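PDB 6RX9: tetracycline repressor protein class G from Acinetobacter baumannii, which represses the tetracycline resistance gene by binding its operator DNA through a helix-turn-helix, and loses affinity for that DNA when tetracycline binds. Local coordinates for residues E71-W75 and R76-K80; R129-W132 and A133-V137. One frame throughout, in Å; residues are numbered along the deposited sequence.

How the contacts relate
Both contacts are local ones in the all-helical C-terminal, ligand-binding and dimerising part of the repressor. Contact 1 comes first along the chain: it covers the loop residues 71-74 and the first turn and a half of helix 75-91. Contact 2 follows, near the start of helix 127-155. Their centres lie about 15 Å apart, on the same side of the chain's centre, and they meet directly where Leu79 CD2 packs on Leu134 CD2 at 3.8 Å. Phe78 of contact 1 and Leu134 of contact 2 both come near Asn82, a likely tetracycline-binding residue, while contact 2 also faces the second subunit, so the pair spans from the probable tetracycline pocket to the dimer interface.

Contact 1 of 2, residues E71-W75 and R76-K80; sequences ENEDW and RVFLK
With chi1 of 81°, Asp74 tucks its CG between its own backbone N and carbonyl carbon, which turns the carboxylate onto the opening turn of the helix; Trp75 has its CG in a similar position (chi1 65°) and turns one face of its indole to the aliphatic part of Arg76. Asp74 is the N-cap: OD1 takes the N-H of Val77 and OD2 that of Arg76, both weak bonds at 3.4 Å. Asp74 OD2 also makes a salt bridge to Arg76 NH2 at 2.8 Å, the carboxylate and guanidinium planes being turned 49° apart. Arg76 CG sits over the face of the six-membered ring of Trp75, 3.6 Å from its centroid, a CH-pi contact. At the ring edge, in plane, Leu79 CD1 meets Trp75 CE3 at 3.7 Å. The regular helix bonding starts with Phe78 N to Asp74 O and Leu79 N to Trp75 O. Glu73 brings OE2 to 3.6 Å from Phe78 CB, while this oxygen accepts from Glu70 N. Beyond the turn, Glu200 on helix 185-202 pairs with Arg76 NE, and the indole packs against Phe199 of that helix, Leu120 of helix 110-122 and, edge-to-face, Phe125.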
loop_
_atom_site.group_PDB
_atom_site.type_symbol
_atom_site.label_atom_id
_atom_site.label_comp_id
_atom_site.label_asym_id
_atom_site.label_seq_id
_atom_site.Cartn_x
_atom_site.Cartn_y
_atom_site.Cartn_z
ATOM N N GLU A 71 0.449 11.394 27.867
ATOM C CA GLU A 71 -0.451 12.209 28.725
ATOM C C GLU A 71 -0.507 13.636 28.160
ATOM O O GLU A 71 0.526 14.120 27.663
ATOM C CB GLU A 71 -0.008 12.165 30.192
ATOM C CG GLU A 71 1.366 12.755 30.466
ATOM C CD GLU A 71 1.844 12.592 31.902
ATOM O OE1 GLU A 71 0.989 12.485 32.806
ATOM O OE2 GLU A 71 3.073 12.562 32.114
ATOM N N ASN A 72 -1.691 14.253 28.193
ATOM C CA ASN A 72 -1.925 15.672 27.807
ATOM C C ASN A 72 -1.762 15.854 26.288
ATOM O O ASN A 72 -1.602 17.013 25.858
ATOM C CB ASN A 72 -1.009 16.624 28.584
ATOM C CG ASN A 72 -1.116 16.454 30.085
ATOM O OD1 ASN A 72 -2.203 16.235 30.612
ATOM N ND2 ASN A 72 0.004 16.557 30.783
ATOM N N GLU A 73 -1.816 14.771 25.503
ATOM C CA GLU A 73 -1.798 14.825 24.014
ATOM C C GLU A 73 -3.180 14.386 23.511
ATOM O O GLU A 73 -3.707 13.384 24.030
ATOM C CB GLU A 73 -0.639 13.992 23.450
ATOM C CG GLU A 73 -1.051 12.696 22.763
ATOM C CD GLU A 73 0.070 11.953 22.051
ATOM O OE1 GLU A 73 0.979 12.616 21.510
ATOM O OE2 GLU A 73 0.034 10.707 22.035
ATOM N N ASP A 74 -3.755 15.125 22.558
ATOM C CA ASP A 74 -5.100 14.838 21.992
ATOM C C ASP A 74 -4.953 13.790 20.882
ATOM O O ASP A 74 -3.809 13.533 20.453
ATOM C CB ASP A 74 -5.789 16.114 21.497
ATOM C CG ASP A 74 -5.325 16.563 20.124
ATOM O OD1 ASP A 74 -4.099 16.646 19.923
ATOM O OD2 ASP A 74 -6.194 16.801 19.260
ATOM N N TRP A 75 -6.076 13.215 20.449
ATOM C CA TRP A 75 -6.142 12.102 19.465
ATOM C C TRP A 75 -5.513 12.515 18.126
ATOM O O TRP A 75 -4.962 11.629 17.447
ATOM C CB TRP A 75 -7.587 11.612 19.291
ATOM C CG TRP A 75 -8.532 12.609 18.692
ATOM C CD1 TRP A 75 -9.292 13.532 19.351
ATOM C CD2 TRP A 75 -8.845 12.760 17.297
ATOM N NE1 TRP A 75 -10.046 14.253 18.464
ATOM C CE2 TRP A 75 -9.794 13.800 17.196
ATOM C CE3 TRP A 75 -8.415 12.120 16.129
ATOM C CZ2 TRP A 75 -10.313 14.210 15.969
ATOM C CZ3 TRP A 75 -8.928 12.529 14.919
ATOM C CH2 TRP A 75 -9.863 13.559 14.842
ATOM N N ARG A 76 -5.583 13.799 17.759
ATOM C CA ARG A 76 -5.086 14.312 16.451
ATOM C C ARG A 76 -3.556 14.209 16.406
ATOM O O ARG A 76 -3.025 13.722 15.388
ATOM C CB ARG A 76 -5.540 15.756 16.220
ATOM C CG ARG A 76 -7.051 15.927 16.160
ATOM C CD ARG A 76 -7.445 17.365 15.874
ATOM N NE ARG A 76 -8.744 17.702 16.441
ATOM C CZ ARG A 76 -8.952 18.384 17.568
ATOM N NH1 ARG A 76 -10.192 18.621 17.965
ATOM N NH2 ARG A 76 -7.942 18.830 18.297
ATOM N N VAL A 77 -2.878 14.640 17.470
ATOM C CA VAL A 77 -1.389 14.602 17.577
ATOM C C VAL A 77 -0.939 13.135 17.639
ATOM O O VAL A 77 0.058 12.807 16.969
ATOM C CB VAL A 77 -0.884 15.418 18.783
ATOM C CG1 VAL A 77 0.602 15.207 19.030
ATOM C CG2 VAL A 77 -1.191 16.900 18.612
ATOM N N PHE A 78 -1.658 12.288 18.386
ATOM C CA PHE A 78 -1.358 10.839 18.537
ATOM C C PHE A 78 -1.361 10.153 17.164
ATOM O O PHE A 78 -0.375 9.462 16.848
ATOM C CB PHE A 78 -2.356 10.141 19.463
ATOM C CG PHE A 78 -2.219 8.639 19.453
ATOM C CD1 PHE A 78 -1.063 8.036 19.922
ATOM C CD2 PHE A 78 -3.226 7.833 18.944
ATOM C CE1 PHE A 78 -0.921 6.657 19.898
ATOM C CE2 PHE A 78 -3.081 6.453 18.914
ATOM C CZ PHE A 78 -1.931 5.869 19.394
ATOM N N LEU A 79 -2.434 10.330 16.384
ATOM C CA LEU A 79 -2.602 9.664 15.061
ATOM C C LEU A 79 -1.537 10.173 14.082
ATOM O O LEU A 79 -0.982 9.335 13.343
ATOM C CB LEU A 79 -4.015 9.906 14.520
ATOM C CG LEU A 79 -5.135 9.142 15.229
ATOM C CD1 LEU A 79 -6.472 9.398 14.554
ATOM C CD2 LEU A 79 -4.840 7.649 15.282
ATOM N N LYS A 80 -1.254 11.481 14.079
ATOM C CA LYS A 80 -0.262 12.097 13.155
ATOM C C LYS A 80 1.141 11.580 13.494
ATOM O O LYS A 80 1.822 11.101 12.572
ATOM C CB LYS A 80 -0.296 13.628 13.202
ATOM C CG LYS A 80 0.770 14.301 12.346
ATOM C CD LYS A 80 0.388 15.659 11.802
ATOM C CE LYS A 80 1.337 16.134 10.722
ATOM N NZ LYS A 80 0.921 17.440 10.159
#

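Contact 2 of 2, residues R129-W132 and A133-V137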
loop_
_atom_site.group_PDB
_atom_site.type_symbol
_atom_site.label_atom_id
_atom_site.label_comp_id
_atom_site.label_asym_id
_atom_site.label_seq_id
_atom_site.Cartn_x
_atom_site.Cartn_y
_atom_site.Cartn_z
ATOM N N ARG A 129 -15.278 2.607 14.749
ATOM C CA ARG A 129 -14.702 3.711 13.937
ATOM C C ARG A 129 -13.277 4.004 14.415
ATOM O O ARG A 129 -12.461 4.419 13.573
ATOM C CB ARG A 129 -15.633 4.927 13.975
ATOM C CG ARG A 129 -16.913 4.714 13.179
ATOM C CD ARG A 129 -17.982 5.759 13.422
ATOM N NE ARG A 129 -19.203 5.444 12.686
ATOM C CZ ARG A 129 -19.697 6.132 11.655
ATOM N NH1 ARG A 129 -19.093 7.221 11.204
ATOM N NH2 ARG A 129 -20.819 5.729 11.081
ATOM N N ALA A 130 -12.980 3.762 15.697
ATOM C CA ALA A 130 -11.610 3.817 16.261
ATOM C C ALA A 130 -10.707 2.835 15.500
ATOM O O ALA A 130 -9.622 3.253 15.060
ATOM C CB ALA A 130 -11.633 3.520 17.741
ATOM N N VAL A 131 -11.148 1.583 15.336
ATOM C CA VAL A 131 -10.377 0.520 14.623
ATOM C C VAL A 131 -10.265 0.900 13.138
ATOM O O VAL A 131 -9.159 0.765 12.585
ATOM C CB VAL A 131 -10.999 -0.878 14.807
ATOM C CG1 VAL A 131 -10.308 -1.919 13.938
ATOM C CG2 VAL A 131 -10.985 -1.313 16.267
ATOM N N TRP A 132 -11.363 1.356 12.525
ATOM C CA TRP A 132 -11.402 1.769 11.093
ATOM C C TRP A 132 -10.412 2.914 10.846
ATOM O O TRP A 132 -9.757 2.902 9.790
ATOM C CB TRP A 132 -12.817 2.162 10.657
ATOM C CG TRP A 132 -13.779 1.021 10.545
ATOM C CD1 TRP A 132 -13.485 -0.312 10.499
ATOM C CD2 TRP A 132 -15.207 1.119 10.419
ATOM N NE1 TRP A 132 -14.632 -1.047 10.378
ATOM C CE2 TRP A 132 -15.704 -0.198 10.321
ATOM C CE3 TRP A 132 -16.113 2.186 10.389
ATOM C CZ2 TRP A 132 -17.065 -0.471 10.198
ATOM C CZ3 TRP A 132 -17.457 1.916 10.263
ATOM C CH2 TRP A 132 -17.924 0.604 10.169
ATOM N N ALA A 133 -10.325 3.868 11.781
ATOM C CA ALA A 133 -9.443 5.058 11.708
ATOM C C ALA A 133 -7.974 4.628 11.798
ATOM O O ALA A 133 -7.181 5.056 10.941
ATOM C CB ALA A 133 -9.799 6.036 12.803
ATOM N N LEU A 134 -7.627 3.807 12.792
ATOM C CA LEU A 134 -6.244 3.292 12.985
ATOM C C LEU A 134 -5.803 2.536 11.723
ATOM O O LEU A 134 -4.673 2.776 11.258
ATOM C CB LEU A 134 -6.200 2.396 14.227
ATOM C CG LEU A 134 -6.324 3.130 15.563
ATOM C CD1 LEU A 134 -6.609 2.157 16.694
ATOM C CD2 LEU A 134 -5.071 3.936 15.861
ATOM N N ARG A 135 -6.676 1.686 11.178
ATOM C CA ARG A 135 -6.382 0.846 9.984
ATOM C C ARG A 135 -6.244 1.746 8.750
ATOM O O ARG A 135 -5.298 1.526 7.971
ATOM C CB ARG A 135 -7.447 -0.244 9.827
ATOM C CG ARG A 135 -7.276 -1.386 10.821
ATOM C CD ARG A 135 -8.315 -2.485 10.706
ATOM N NE ARG A 135 -8.158 -3.476 11.768
ATOM C CZ ARG A 135 -8.987 -4.493 11.997
ATOM N NH1 ARG A 135 -10.054 -4.678 11.236
ATOM N NH2 ARG A 135 -8.746 -5.327 12.996
ATOM N N ALA A 136 -7.132 2.733 8.593
ATOM C CA ALA A 136 -7.148 3.682 7.453
ATOM C C ALA A 136 -5.821 4.449 7.384
ATOM O O ALA A 136 -5.277 4.589 6.272
ATOM C CB ALA A 136 -8.321 4.619 7.564
ATOM N N VAL A 137 -5.318 4.924 8.528
ATOM C CA VAL A 137 -4.011 5.641 8.622
ATOM C C VAL A 137 -2.902 4.713 8.100
ATOM O O VAL A 137 -2.098 5.156 7.255
ATOM C CB VAL A 137 -3.734 6.143 10.053
ATOM C CG1 VAL A 137 -2.299 6.622 10.224
ATOM C CG2 VAL A 137 -4.709 7.241 10.454
#
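Arg135 reaches back along the helix over Val131, four residues earlier. Arg135 CB starts 3.4 Å from Val131 O, the carbonyl that also accepts the N-H of Arg135 at 3.0 Å. CG stays beside the same oxygen, placed there by a chi1 of -76° that sets it beside the backbone N and anti to the carbonyl carbon. From CG to NE the chain runs extended, and Arg135 CD is equally near Val131 O and Val131 CG1, 3.8 Å from each. Arg135 NE comes to 3.4 Å from Val131 CG1, and its CZ to 3.5 Å. Val131 CG1 thus lies over the centre of one face of the Arg135 guanidinium, 3.4 Å above its plane, with NH1 and NH2 about equally far from it. Val131 presents this branch because CG1 is anti to its backbone N (chi1 173°), and the two side chains run side by side in the same direction.

This i, i+4 pair lies on the face of helix 127-155 that the second subunit packs against: Val131 and Trp132 touch Leu179 of that subunit, and Arg135 its Phe176. As in TetR-family repressors, helices 127-155 and 185-202 probably join their dimer mates in a four-helix bundle. The backbone is plain alpha-helix, with Ala133, Leu134, Arg135 and Ala136 each donating to the carbonyl four residues back. Away from the arginine, Leu134 CG rests 3.3 Å from Ala130 O, and its side chain packs on Gln116 and Leu120 of helix 110-122. The small Ala133 touches Phe199 of helix 185-202 and Phe125. Arg129 carries its guanidinium off toward the C-terminal end of the chain, where NH1 donates to Leu202 O.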